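Local structure of integron cassette protein Vpc_cass2 (3JRT) at residues E30-L35 and L183-V188; R83-L88 and V109-I114; D161-D166 and E175-V180. The protein is of unknown function; it is an all-helical, two-chain protein encoded by a mobile integron gene cassette of Vibrio paracholerae. One frame throughout, in Å; residues are numbered along the deposited sequence.

Contact 1: E30-L35 and L183-V188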
ATOM      1  N   GLU A  30      17.438  11.287  -8.348  1.00 63.47           N
ATOM      2  CA  GLU A  30      16.123  11.104  -7.775  1.00 61.88           C
ATOM      3  C   GLU A  30      15.303  10.259  -8.743  1.00 66.41           C
ATOM      4  O   GLU A  30      14.642   9.301  -8.348  1.00 67.51           O
ATOM      5  CB  GLU A  30      15.465  12.468  -7.534  1.00 65.72           C
ATOM      6  CG  GLU A  30      13.943  12.473  -7.673  1.00 78.62           C
ATOM      7  CD  GLU A  30      13.366  13.880  -7.733  1.00 93.65           C
ATOM      8  OE1 GLU A  30      14.077  14.817  -7.315  1.00104.59           O
ATOM      9  OE2 GLU A  30      12.212  14.055  -8.195  1.00 93.59           O
ATOM     10  N   ILE A  31      15.384  10.616 -10.021  1.00 62.71           N
ATOM     11  CA  ILE A  31      14.680   9.914 -11.076  1.00 61.42           C
ATOM     12  C   ILE A  31      15.098   8.445 -11.174  1.00 63.65           C
ATOM     13  O   ILE A  31      14.243   7.572 -11.247  1.00 63.94           O
ATOM     14  CB  ILE A  31      14.835  10.635 -12.432  1.00 62.68           C
ATOM     15  CG1 ILE A  31      14.082  11.966 -12.411  1.00 61.89           C
ATOM     16  CG2 ILE A  31      14.296   9.781 -13.572  1.00 64.17           C
ATOM     17  CD1 ILE A  31      14.410  12.867 -13.596  1.00 66.55           C
ATOM     18  N   GLU A  32      16.396   8.158 -11.163  1.00 63.39           N
ATOM     19  CA  GLU A  32      16.829   6.758 -11.156  1.00 65.45           C
ATOM     20  C   GLU A  32      16.227   6.026  -9.961  1.00 63.03           C
ATOM     21  O   GLU A  32      15.772   4.890 -10.091  1.00 68.55           O
ATOM     22  CB  GLU A  32      18.354   6.634 -11.126  1.00 70.68           C
ATOM     23  CG  GLU A  32      18.889   5.214 -11.377  1.00 79.72           C
ATOM     24  CD  GLU A  32      18.878   4.324 -10.132  1.00 94.69           C
ATOM     25  OE1 GLU A  32      18.847   4.858  -9.000  1.00101.01           O
ATOM     26  OE2 GLU A  32      18.910   3.081 -10.285  1.00 95.34           O
ATOM     27  N   GLU A  33      16.230   6.681  -8.802  1.00 54.85           N
ATOM     28  CA  GLU A  33      15.689   6.094  -7.581  1.00 58.35           C
ATOM     29  C   GLU A  33      14.222   5.717  -7.730  1.00 54.80           C
ATOM     30  O   GLU A  33      13.825   4.586  -7.481  1.00 56.11           O
ATOM     31  CB  GLU A  33      15.828   7.065  -6.414  1.00 65.17           C
ATOM     32  CG  GLU A  33      17.225   7.114  -5.852  1.00 73.26           C
ATOM     33  CD  GLU A  33      17.351   8.035  -4.660  1.00 75.59           C
ATOM     34  OE1 GLU A  33      16.458   8.889  -4.449  1.00 74.93           O
ATOM     35  OE2 GLU A  33      18.358   7.899  -3.937  1.00 80.58           O
ATOM     36  N   ILE A  34      13.425   6.695  -8.126  1.00 56.46           N
ATOM     37  CA  ILE A  34      12.001   6.531  -8.253  1.00 46.93           C
ATOM     38  C   ILE A  34      11.665   5.462  -9.295  1.00 57.12           C
ATOM     39  O   ILE A  34      10.836   4.578  -9.044  1.00 56.69           O
ATOM     40  CB  ILE A  34      11.353   7.850  -8.599  1.00 48.89           C
ATOM     41  CG1 ILE A  34      11.485   8.813  -7.408  1.00 51.36           C
ATOM     42  CG2 ILE A  34       9.894   7.643  -8.966  1.00 46.85           C
ATOM     43  CD1 ILE A  34      11.091  10.254  -7.731  1.00 54.94           C
ATOM     44  N   LEU A  35      12.337   5.513 -10.439  1.00 53.38           N
ATOM     45  CA  LEU A  35      12.113   4.514 -11.473  1.00 50.72           C
ATOM     46  C   LEU A  35      12.368   3.126 -10.929  1.00 47.41           C
ATOM     47  O   LEU A  35      11.581   2.212 -11.152  1.00 47.76           O
ATOM     48  CB  LEU A  35      12.997   4.770 -12.697  1.00 50.05           C
ATOM     49  CG  LEU A  35      12.646   5.992 -13.554  1.00 58.92           C
ATOM     50  CD1 LEU A  35      13.698   6.209 -14.626  1.00 58.84           C
ATOM     51  CD2 LEU A  35      11.261   5.867 -14.186  1.00 59.50           C
ATOM     52  N   LEU A 183      13.075   0.386 -19.398  1.00 74.58           N
ATOM     53  CA  LEU A 183      13.665   1.011 -20.576  1.00 69.78           C
ATOM     54  C   LEU A 183      14.232   2.373 -20.220  1.00 73.89           C
ATOM     55  O   LEU A 183      15.313   2.756 -20.689  1.00 82.24           O
ATOM     56  CB  LEU A 183      12.610   1.189 -21.664  1.00 69.94           C
ATOM     57  CG  LEU A 183      12.864   0.527 -23.012  1.00 80.48           C
ATOM     58  CD1 LEU A 183      13.226  -0.934 -22.831  1.00 76.52           C
ATOM     59  CD2 LEU A 183      11.641   0.684 -23.906  1.00 89.20           C
ATOM     60  N   LEU A 184      13.489   3.109 -19.397  1.00 68.16           N
ATOM     61  CA  LEU A 184      13.898   4.446 -18.975  1.00 69.92           C
ATOM     62  C   LEU A 184      15.003   4.371 -17.928  1.00 68.98           C
ATOM     63  O   LEU A 184      16.028   5.036 -18.057  1.00 66.51           O
ATOM     64  CB  LEU A 184      12.712   5.235 -18.421  1.00 61.54           C
ATOM     65  CG  LEU A 184      11.450   5.227 -19.279  1.00 61.42           C
ATOM     66  CD1 LEU A 184      10.380   6.086 -18.650  1.00 61.66           C
ATOM     67  CD2 LEU A 184      11.759   5.723 -20.665  1.00 61.22           C
ATOM     68  N   ARG A 185      14.811   3.553 -16.896  1.00 64.25           N
ATOM     69  CA  ARG A 185      15.826   3.461 -15.857  1.00 69.19           C
ATOM     70  C   ARG A 185      17.203   3.195 -16.472  1.00 72.65           C
ATOM     71  O   ARG A 185      18.141   3.941 -16.233  1.00 74.13           O
ATOM     72  CB  ARG A 185      15.496   2.386 -14.821  1.00 60.83           C
ATOM     73  CG  ARG A 185      16.483   2.377 -13.642  1.00 63.52           C
ATOM     74  CD  ARG A 185      16.556   1.013 -13.000  1.00 71.93           C
ATOM     75  NE  ARG A 185      16.799  -0.022 -13.997  1.00 80.93           N
ATOM     76  CZ  ARG A 185      16.725  -1.324 -13.749  1.00 86.50           C
ATOM     77  NH1 ARG A 185      16.421  -1.746 -12.530  1.00 82.85           N
ATOM     78  NH2 ARG A 185      16.955  -2.206 -14.717  1.00 93.46           N
ATOM     79  N   ASP A 186      17.296   2.135 -17.271  1.00 71.75           N
ATOM     80  CA  ASP A 186      18.536   1.720 -17.910  1.00 74.81           C
ATOM     81  C   ASP A 186      19.160   2.817 -18.767  1.00 86.76           C
ATOM     82  O   ASP A 186      20.382   2.915 -18.872  1.00 91.17           O
ATOM     83  CB  ASP A 186      18.292   0.493 -18.786  1.00 81.16           C
ATOM     84  CG  ASP A 186      18.147  -0.779 -17.985  1.00 87.88           C
ATOM     85  OD1 ASP A 186      18.083  -0.701 -16.735  1.00 84.35           O
ATOM     86  OD2 ASP A 186      18.094  -1.859 -18.616  1.00 93.76           O
ATOM     87  N   ALA A 187      18.326   3.623 -19.407  1.00 83.62           N
ATOM     88  CA  ALA A 187      18.842   4.725 -20.198  1.00 79.11           C
ATOM     89  C   ALA A 187      19.408   5.787 -19.265  1.00 90.38           C
ATOM     90  O   ALA A 187      20.529   6.268 -19.455  1.00101.83           O
ATOM     91  CB  ALA A 187      17.750   5.308 -21.077  1.00 70.89           C
ATOM     92  N   VAL A 188      18.627   6.145 -18.252  1.00 87.09           N
ATOM     93  CA  VAL A 188      19.041   7.143 -17.276  1.00 90.79           C
ATOM     94  C   VAL A 188      20.364   6.761 -16.606  1.00 93.01           C
ATOM     95  O   VAL A 188      21.162   7.627 -16.253  1.00 99.44           O
ATOM     96  CB  VAL A 188      17.940   7.390 -16.228  1.00 90.53           C
ATOM     97  CG1 VAL A 188      18.508   8.070 -14.987  1.00 88.46           C
ATOM     98  CG2 VAL A 188      16.810   8.212 -16.844  1.00 86.43           C
TER
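Leu35 and Arg185 meet where two helices of this all-helical fold pack in a near-antiparallel pair: helix 27-53 and the C-terminal helix 177-188 run at 148° to each other, their local axes 9.4 Å apart. Leu35 points at the partner helix and puts its CD1 methyl against the backbone, 3.7 Å from Arg185 N, while the same CD1 lies 4.0 Å from Leu184 CB. The leucine methyl is thus set against the Leu184-Arg185 peptide link, and Leu35 CB rests on Arg185 CB. One turn further along the C-terminal helix, Val188 spreads its two methyls over different residues. CG1 approaches Glu32 CB at 4.1 Å, whereas CG2 faces Ile31 CG2 at 4.4 Å and also borders Leu35 CD1. No hydrogen bond crosses between the segments; they meet by van der Waals packing.

The polar ends lie along its margin. Glu32 and Arg185 run side by side in the same direction with their flat groups only 13° apart, yet Glu32 OE2 stays 5.3 Å from Arg185 NE, too far for a salt bridge. Glu32 OE2 bonds instead to Ser36 OG, one turn on in its own helix. Nearby, Glu30 forms a salt bridge with Lys134 of the second subunit, which places this end of helix 27-53 at the dimer interface. The arginine chain, bent at chi3 (51°), turns its guanidinium back to its sequence neighbour: NE and NH2 both grip Asp186 OD1 side-on, the shorter bond being NH2 to OD1 at 2.8 Å.

Contact 2: R83-L88 and V109-I114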
ATOM      1  N   ARG A  83       0.014   5.917 -10.555  1.00 50.13           N
ATOM      2  CA  ARG A  83      -0.113   7.368 -10.481  1.00 49.26           C
ATOM      3  C   ARG A  83       1.276   8.025 -10.344  1.00 49.00           C
ATOM      4  O   ARG A  83       1.562   9.030 -10.988  1.00 56.22           O
ATOM      5  CB  ARG A  83      -1.061   7.798  -9.357  1.00 36.32           C
ATOM      6  CG  ARG A  83      -2.508   7.386  -9.555  1.00 44.82           C
ATOM      7  CD  ARG A  83      -3.061   7.760 -10.965  1.00 47.64           C
ATOM      8  NE  ARG A  83      -2.803   9.161 -11.279  1.00 56.21           N
ATOM      9  CZ  ARG A  83      -3.164   9.780 -12.401  1.00 57.24           C
ATOM     10  NH1 ARG A  83      -3.836   9.143 -13.353  1.00 56.44           N
ATOM     11  NH2 ARG A  83      -2.852  11.054 -12.562  1.00 53.69           N
ATOM     12  N   LYS A  84       2.146   7.440  -9.535  1.00 44.01           N
ATOM     13  CA  LYS A  84       3.496   7.970  -9.400  1.00 47.79           C
ATOM     14  C   LYS A  84       4.200   8.033 -10.739  1.00 50.53           C
ATOM     15  O   LYS A  84       4.966   8.956 -10.992  1.00 54.19           O
ATOM     16  CB  LYS A  84       4.329   7.162  -8.400  1.00 48.81           C
ATOM     17  CG  LYS A  84       4.027   7.525  -6.956  1.00 65.39           C
ATOM     18  CD  LYS A  84       5.062   6.955  -5.962  1.00 63.17           C
ATOM     19  CE  LYS A  84       4.725   7.398  -4.538  1.00 62.57           C
ATOM     20  NZ  LYS A  84       5.232   6.436  -3.509  1.00 72.75           N
ATOM     21  N   TYR A  85       3.940   7.057 -11.602  1.00 49.76           N
ATOM     22  CA  TYR A  85       4.588   7.027 -12.906  1.00 52.91           C
ATOM     23  C   TYR A  85       4.125   8.221 -13.719  1.00 58.97           C
ATOM     24  O   TYR A  85       4.931   8.908 -14.358  1.00 63.35           O
ATOM     25  CB  TYR A  85       4.289   5.734 -13.656  1.00 54.50           C
ATOM     26  CG  TYR A  85       4.678   5.786 -15.128  1.00 53.71           C
ATOM     27  CD1 TYR A  85       5.956   5.422 -15.554  1.00 57.91           C
ATOM     28  CD2 TYR A  85       3.777   6.206 -16.077  1.00 53.59           C
ATOM     29  CE1 TYR A  85       6.314   5.476 -16.898  1.00 58.81           C
ATOM     30  CE2 TYR A  85       4.121   6.266 -17.429  1.00 65.11           C
ATOM     31  CZ  TYR A  85       5.383   5.899 -17.833  1.00 62.89           C
ATOM     32  OH  TYR A  85       5.705   5.956 -19.171  1.00 66.55           O
ATOM     33  N   VAL A  86       2.826   8.481 -13.678  1.00 52.36           N
ATOM     34  CA  VAL A  86       2.292   9.651 -14.354  1.00 60.79           C
ATOM     35  C   VAL A  86       2.883  10.928 -13.753  1.00 63.72           C
ATOM     36  O   VAL A  86       3.355  11.795 -14.480  1.00 64.09           O
ATOM     37  CB  VAL A  86       0.751   9.701 -14.308  1.00 57.72           C
ATOM     38  CG1 VAL A  86       0.232  10.957 -15.023  1.00 53.98           C
ATOM     39  CG2 VAL A  86       0.161   8.443 -14.934  1.00 51.34           C
ATOM     40  N   GLU A  87       2.876  11.033 -12.428  1.00 62.46           N
ATOM     41  CA  GLU A  87       3.352  12.247 -11.767  1.00 62.86           C
ATOM     42  C   GLU A  87       4.816  12.522 -12.089  1.00 61.89           C
ATOM     43  O   GLU A  87       5.232  13.673 -12.240  1.00 61.13           O
ATOM     44  CB  GLU A  87       3.170  12.149 -10.260  1.00 58.61           C
ATOM     45  CG  GLU A  87       1.739  12.141  -9.795  1.00 59.55           C
ATOM     46  CD  GLU A  87       1.657  11.862  -8.311  1.00 66.41           C
ATOM     47  OE1 GLU A  87       2.730  11.628  -7.712  1.00 66.87           O
ATOM     48  OE2 GLU A  87       0.542  11.872  -7.748  1.00 65.72           O
ATOM     49  N   LEU A  88       5.596  11.457 -12.193  1.00 57.71           N
ATOM     50  CA  LEU A  88       6.984  11.592 -12.589  1.00 63.37           C
ATOM     51  C   LEU A  88       7.054  12.158 -14.015  1.00 71.21           C
ATOM     52  O   LEU A  88       7.833  13.076 -14.294  1.00 73.98           O
ATOM     53  CB  LEU A  88       7.693  10.241 -12.497  1.00 54.58           C
ATOM     54  CG  LEU A  88       9.203  10.258 -12.688  1.00 63.84           C
ATOM     55  CD1 LEU A  88       9.864  10.849 -11.461  1.00 65.07           C
ATOM     56  CD2 LEU A  88       9.734   8.861 -12.966  1.00 65.95           C
ATOM     57  N   VAL A 109       2.454   6.727 -24.242  1.00 83.94           N
ATOM     58  CA  VAL A 109       1.404   5.737 -24.447  1.00 82.72           C
ATOM     59  C   VAL A 109       0.972   5.158 -23.108  1.00 76.36           C
ATOM     60  O   VAL A 109      -0.211   5.143 -22.772  1.00 72.16           O
ATOM     61  CB  VAL A 109       1.876   4.595 -25.351  1.00 85.32           C
ATOM     62  CG1 VAL A 109       0.895   3.435 -25.284  1.00 83.85           C
ATOM     63  CG2 VAL A 109       2.049   5.092 -26.787  1.00 92.61           C
ATOM     64  N   TYR A 110       1.944   4.694 -22.336  1.00 70.96           N
ATOM     65  CA  TYR A 110       1.652   4.153 -21.021  1.00 63.45           C
ATOM     66  C   TYR A 110       1.124   5.239 -20.092  1.00 65.74           C
ATOM     67  O   TYR A 110       0.186   5.019 -19.331  1.00 65.88           O
ATOM     68  CB  TYR A 110       2.866   3.416 -20.457  1.00 56.60           C
ATOM     69  CG  TYR A 110       2.996   2.054 -21.087  1.00 55.26           C
ATOM     70  CD1 TYR A 110       2.599   0.917 -20.414  1.00 57.80           C
ATOM     71  CD2 TYR A 110       3.454   1.916 -22.380  1.00 60.34           C
ATOM     72  CE1 TYR A 110       2.693  -0.330 -21.006  1.00 62.29           C
ATOM     73  CE2 TYR A 110       3.552   0.682 -22.979  1.00 66.26           C
ATOM     74  CZ  TYR A 110       3.171  -0.439 -22.292  1.00 66.92           C
ATOM     75  OH  TYR A 110       3.266  -1.670 -22.904  1.00 70.24           O
ATOM     76  N   ASN A 111       1.697   6.428 -20.191  1.00 68.82           N
ATOM     77  CA  ASN A 111       1.172   7.555 -19.442  1.00 68.88           C
ATOM     78  C   ASN A 111      -0.315   7.746 -19.737  1.00 67.57           C
ATOM     79  O   ASN A 111      -1.118   7.992 -18.834  1.00 62.19           O
ATOM     80  CB  ASN A 111       1.968   8.823 -19.763  1.00 73.62           C
ATOM     81  CG  ASN A 111       1.599   9.985 -18.863  1.00 72.19           C
ATOM     82  OD1 ASN A 111       0.579  10.645 -19.062  1.00 83.29           O
ATOM     83  ND2 ASN A 111       2.421  10.235 -17.868  1.00 67.43           N
ATOM     84  N   ASN A 112      -0.692   7.591 -21.001  1.00 76.71           N
ATOM     85  CA  ASN A 112      -2.069   7.856 -21.402  1.00 83.93           C
ATOM     86  C   ASN A 112      -3.048   6.773 -20.958  1.00 75.39           C
ATOM     87  O   ASN A 112      -4.164   7.065 -20.511  1.00 68.50           O
ATOM     88  CB  ASN A 112      -2.162   8.065 -22.908  1.00 97.16           C
ATOM     89  CG  ASN A 112      -3.396   8.841 -23.300  1.00114.21           C
ATOM     90  OD1 ASN A 112      -3.823   9.747 -22.582  1.00118.32           O
ATOM     91  ND2 ASN A 112      -3.980   8.492 -24.440  1.00121.92           N
ATOM     92  N   GLU A 113      -2.627   5.523 -21.089  1.00 68.76           N
ATOM     93  CA  GLU A 113      -3.429   4.404 -20.629  1.00 68.96           C
ATOM     94  C   GLU A 113      -3.845   4.608 -19.174  1.00 66.79           C
ATOM     95  O   GLU A 113      -5.018   4.487 -18.820  1.00 70.04           O
ATOM     96  CB  GLU A 113      -2.633   3.117 -20.762  1.00 74.54           C
ATOM     97  CG  GLU A 113      -2.193   2.822 -22.177  1.00 87.25           C
ATOM     98  CD  GLU A 113      -3.307   2.245 -23.013  1.00104.87           C
ATOM     99  OE1 GLU A 113      -3.054   1.222 -23.683  1.00113.47           O
ATOM    100  OE2 GLU A 113      -4.430   2.802 -22.997  1.00107.42           O
ATOM    101  N   ILE A 114      -2.874   4.939 -18.335  1.00 55.59           N
ATOM    102  CA  ILE A 114      -3.151   5.166 -16.925  1.00 57.19           C
ATOM    103  C   ILE A 114      -4.190   6.259 -16.670  1.00 62.82           C
ATOM    104  O   ILE A 114      -5.106   6.072 -15.871  1.00 57.87           O
ATOM    105  CB  ILE A 114      -1.874   5.487 -16.157  1.00 53.61           C
ATOM    106  CG1 ILE A 114      -0.993   4.233 -16.067  1.00 56.89           C
ATOM    107  CG2 ILE A 114      -2.228   5.990 -14.786  1.00 54.22           C
ATOM    108  CD1 ILE A 114       0.505   4.526 -15.767  1.00 45.76           C
TER
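Val86 and Ile114 form the tightest pair between helix 64-91 and helix 104-116, their CG2 methyls only 3.4 Å apart, closer than usual van der Waals contact. The two helices follow each other in the chain and pack obliquely in this all-helical fold, their local axes approaching to 9.6 Å at 127°. The Val86 and Ile114 side chains slide past each other in opposite directions. In Ile114 the CG1 branch stands anti to the carbonyl carbon (chi1 -70°), which sends CD1 to Tyr85 and leaves CG2 for Val86 and Arg83. CD1 reaches Tyr85 CD2 at 3.7 Å, approaching the ring obliquely.

Tyr85 extends across the gap with CG anti to its backbone N (chi1 167°). Its CE2 edge meets the backbone of the opposite helix, 3.7 Å from Asn111 N, with Asn111 CA in the ring plane. The hydroxyl oxygen comes near Tyr110 CB and is hydrogen-bonded to Arg107 O, one turn earlier in helix 104-116, so both the ring edge and its polar end are fixed by that helix.

Asn111 directs its amide toward helix 64-91, crossing Val86 at about a right angle; ND2 comes within 3.6 Å of Val86 CA. Arg83 starts out away from the partner, but bends at chi2 and chi3 bring NH1 to 3.8 Å from Ile114 CG2. The guanidinium lays one face near Val86 CB, while NH1 bonds to Asn115 OD1.

This buried contact has its centre about 9 Å from the centre of the chain. Helix 177-188 packs on Tyr85 and Tyr110, helix 118-128 borders Arg83, and Trp162 of helix 157-163 touches Ile114. Helix 27-53 meets Leu88 on helix 64-91, whose Lys84 and Glu87 reach the second subunit.

Contact 3: D161-D166 and E175-V180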
ATOM      1  N   ASP A 161      -0.766  -8.664 -16.740  1.00 47.29           N
ATOM      2  CA  ASP A 161       0.283  -8.909 -17.732  1.00 52.58           C
ATOM      3  C   ASP A 161       0.770  -7.605 -18.333  1.00 53.37           C
ATOM      4  O   ASP A 161       1.930  -7.476 -18.715  1.00 56.52           O
ATOM      5  CB  ASP A 161      -0.214  -9.840 -18.841  1.00 51.74           C
ATOM      6  CG  ASP A 161      -0.025 -11.297 -18.497  1.00 56.84           C
ATOM      7  OD1 ASP A 161       0.506 -11.585 -17.404  1.00 54.17           O
ATOM      8  OD2 ASP A 161      -0.413 -12.153 -19.312  1.00 69.98           O
ATOM      9  N   TRP A 162      -0.138  -6.642 -18.412  1.00 51.52           N
ATOM     10  CA  TRP A 162       0.185  -5.312 -18.894  1.00 52.55           C
ATOM     11  C   TRP A 162       1.091  -4.565 -17.911  1.00 43.95           C
ATOM     12  O   TRP A 162       1.918  -3.761 -18.322  1.00 51.77           O
ATOM     13  CB  TRP A 162      -1.103  -4.530 -19.125  1.00 49.10           C
ATOM     14  CG  TRP A 162      -0.912  -3.135 -19.627  1.00 52.85           C
ATOM     15  CD1 TRP A 162      -0.722  -2.741 -20.930  1.00 60.53           C
ATOM     16  CD2 TRP A 162      -0.934  -1.937 -18.849  1.00 46.68           C
ATOM     17  NE1 TRP A 162      -0.613  -1.373 -21.001  1.00 56.79           N
ATOM     18  CE2 TRP A 162      -0.739  -0.854 -19.739  1.00 54.99           C
ATOM     19  CE3 TRP A 162      -1.108  -1.670 -17.491  1.00 49.69           C
ATOM     20  CZ2 TRP A 162      -0.714   0.472 -19.311  1.00 57.03           C
ATOM     21  CZ3 TRP A 162      -1.060  -0.353 -17.063  1.00 58.05           C
ATOM     22  CH2 TRP A 162      -0.866   0.701 -17.971  1.00 60.82           C
ATOM     23  N   ILE A 163       0.910  -4.806 -16.615  1.00 43.17           N
ATOM     24  CA  ILE A 163       1.799  -4.225 -15.618  1.00 44.63           C
ATOM     25  C   ILE A 163       3.137  -4.946 -15.661  1.00 51.09           C
ATOM     26  O   ILE A 163       4.183  -4.344 -15.872  1.00 51.87           O
ATOM     27  CB  ILE A 163       1.255  -4.386 -14.192  1.00 42.21           C
ATOM     28  CG1 ILE A 163      -0.063  -3.632 -14.007  1.00 41.89           C
ATOM     29  CG2 ILE A 163       2.301  -3.903 -13.178  1.00 40.40           C
ATOM     30  CD1 ILE A 163       0.087  -2.134 -14.099  1.00 50.86           C
ATOM     31  N   CYS A 164       3.084  -6.256 -15.464  1.00 47.46           N
ATOM     32  CA  CYS A 164       4.281  -7.054 -15.365  1.00 43.71           C
ATOM     33  C   CYS A 164       3.981  -8.521 -15.645  1.00 46.31           C
ATOM     34  O   CYS A 164       3.472  -9.220 -14.772  1.00 50.17           O
ATOM     35  CB  CYS A 164       4.852  -6.924 -13.962  1.00 44.79           C
ATOM     36  SG  CYS A 164       6.495  -7.678 -13.745  1.00 51.19           S
ATOM     37  N   PRO A 165       4.335  -8.997 -16.851  1.00 41.81           N
ATOM     38  CA  PRO A 165       4.126 -10.381 -17.294  1.00 45.73           C
ATOM     39  C   PRO A 165       5.124 -11.319 -16.623  1.00 53.89           C
ATOM     40  O   PRO A 165       6.161 -10.854 -16.171  1.00 53.63           O
ATOM     41  CB  PRO A 165       4.444 -10.325 -18.795  1.00 48.90           C
ATOM     42  CG  PRO A 165       4.995  -8.908 -19.079  1.00 47.04           C
ATOM     43  CD  PRO A 165       5.219  -8.249 -17.762  1.00 47.25           C
ATOM     44  N   ASP A 166       4.827 -12.612 -16.561  1.00 62.40           N
ATOM     45  CA  ASP A 166       5.781 -13.585 -16.026  1.00 71.61           C
ATOM     46  C   ASP A 166       7.003 -13.682 -16.925  1.00 78.87           C
ATOM     47  O   ASP A 166       6.906 -13.518 -18.144  1.00 81.08           O
ATOM     48  CB  ASP A 166       5.136 -14.966 -15.898  1.00 82.76           C
ATOM     49  CG  ASP A 166       4.090 -15.024 -14.802  1.00 91.96           C
ATOM     50  OD1 ASP A 166       4.079 -14.119 -13.941  1.00 94.07           O
ATOM     51  OD2 ASP A 166       3.280 -15.977 -14.798  1.00 98.13           O
ATOM     52  N   GLU A 175       5.922  -3.841 -24.172  1.00 63.62           N
ATOM     53  CA  GLU A 175       4.605  -4.435 -24.022  1.00 68.29           C
ATOM     54  C   GLU A 175       4.114  -4.489 -22.578  1.00 72.95           C
ATOM     55  O   GLU A 175       3.053  -5.054 -22.312  1.00 74.87           O
ATOM     56  CB  GLU A 175       4.578  -5.823 -24.670  1.00 74.75           C
ATOM     57  CG  GLU A 175       4.974  -5.802 -26.144  1.00 87.51           C
ATOM     58  CD  GLU A 175       3.919  -6.390 -27.058  1.00 98.65           C
ATOM     59  OE1 GLU A 175       2.970  -7.030 -26.553  1.00101.01           O
ATOM     60  OE2 GLU A 175       4.042  -6.212 -28.291  1.00109.22           O
ATOM     61  N   SER A 176       4.875  -3.904 -21.654  1.00 66.70           N
ATOM     62  CA  SER A 176       4.430  -3.809 -20.268  1.00 59.61           C
ATOM     63  C   SER A 176       4.943  -2.545 -19.591  1.00 59.72           C
ATOM     64  O   SER A 176       6.002  -2.026 -19.928  1.00 63.22           O
ATOM     65  CB  SER A 176       4.828  -5.055 -19.462  1.00 54.97           C
ATOM     66  OG  SER A 176       6.192  -5.023 -19.079  1.00 53.78           O
ATOM     67  N   LEU A 177       4.169  -2.056 -18.632  1.00 55.38           N
ATOM     68  CA  LEU A 177       4.520  -0.883 -17.856  1.00 48.62           C
ATOM     69  C   LEU A 177       5.898  -1.018 -17.222  1.00 52.61           C
ATOM     70  O   LEU A 177       6.721  -0.123 -17.321  1.00 52.21           O
ATOM     71  CB  LEU A 177       3.485  -0.671 -16.754  1.00 42.41           C
ATOM     72  CG  LEU A 177       3.640   0.601 -15.925  1.00 44.60           C
ATOM     73  CD1 LEU A 177       3.885   1.774 -16.853  1.00 43.05           C
ATOM     74  CD2 LEU A 177       2.400   0.838 -15.069  1.00 42.83           C
ATOM     75  N   VAL A 178       6.159  -2.147 -16.619  1.00 51.95           N
ATOM     76  CA  VAL A 178       7.395  -2.354 -15.933  1.00 52.72           C
ATOM     77  C   VAL A 178       8.556  -2.430 -16.912  1.00 57.39           C
ATOM     78  O   VAL A 178       9.607  -1.939 -16.635  1.00 55.82           O
ATOM     79  CB  VAL A 178       7.331  -3.594 -15.045  1.00 20.00           C
ATOM     80  CG1 VAL A 178       8.655  -4.141 -14.834  1.00 20.00           C
ATOM     81  CG2 VAL A 178       6.725  -3.273 -13.757  1.00 20.00           C
ATOM     82  N   GLY A 179       8.352  -3.031 -18.063  1.00 53.71           N
ATOM     83  CA  GLY A 179       9.382  -3.095 -19.088  1.00 57.09           C
ATOM     84  C   GLY A 179       9.728  -1.711 -19.602  1.00 63.41           C
ATOM     85  O   GLY A 179      10.896  -1.388 -19.814  1.00 64.81           O
ATOM     86  N   VAL A 180       8.704  -0.886 -19.786  1.00 58.48           N
ATOM     87  CA  VAL A 180       8.892   0.484 -20.227  1.00 61.37           C
ATOM     88  C   VAL A 180       9.617   1.281 -19.158  1.00 60.97           C
ATOM     89  O   VAL A 180      10.476   2.103 -19.463  1.00 64.91           O
ATOM     90  CB  VAL A 180       7.544   1.150 -20.585  1.00 58.80           C
ATOM     91  CG1 VAL A 180       7.679   2.650 -20.640  1.00 54.03           C
ATOM     92  CG2 VAL A 180       7.030   0.607 -21.921  1.00 56.21           C
TER
HETATM   93  O   HOH W   1       2.696  -7.366 -21.215  1.00 59.20           O
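Two backbone hydrogen bonds join the end of helix 157-163 to the start of helix 177-188, Leu177 N to Trp162 O at 2.8 Å and Val178 N to Ile163 O at 3.0 Å, both donors lying nearly along the acceptor C=O axis. A helix C-terminus is thus joined to a helix N-terminus whose N-cap is Ser176: carbonyls at the end of one helix receive amides from the first turn of the next. A water adds a bridge, donating to both Asp161 O and Glu175 O.

Among the side chains, Leu177 brings its CD2 methyl up to two residues of helix 157-163. It lies 3.9 Å from Ile163 CD1, the two residues running side by side, and 4.2 Å from Trp162 CZ3, which it approaches obliquely. Trp162 also meets the Tyr110 ring, whose plane is about 15° from its own, tying the junction to helix 104-116. Val178 also points at the partner segment, its CG2 4.1 Å from Cys164 CB, while Leu42 and Thr43 of helix 27-53 also pack on it.

The CB and OG of Ser176 pack against the Pro165 ring, Pro165 CD 3.6 Å from Ser176 OG. A chi1 of 79° places the hydroxyl between the backbone N and carbonyl carbon, from where Ser176 OG accepts a hydrogen bond from the Gly179 N-H, N to OG 3.1 Å.

Along the chain, contact 1 spans the other two: its segments lie 148 residues apart, and contacts 2 and 3 follow one another within that span. Contacts 1 and 3 share helix 177-188, with contact 3 at its start and contact 1 at its end, centres about 16 Å apart. Contact 2, about 15 Å from the centre of contact 1, meets it where Leu35 CD2 touches Leu88 CD2 at 3.6 Å. Contacts 2 and 3, centres about 13 Å apart, join through Tyr110. The C-terminal helix is therefore held at both ends within one helical body, while contacts 1 and 2 also reach the second subunit, linking this packing to the dimer.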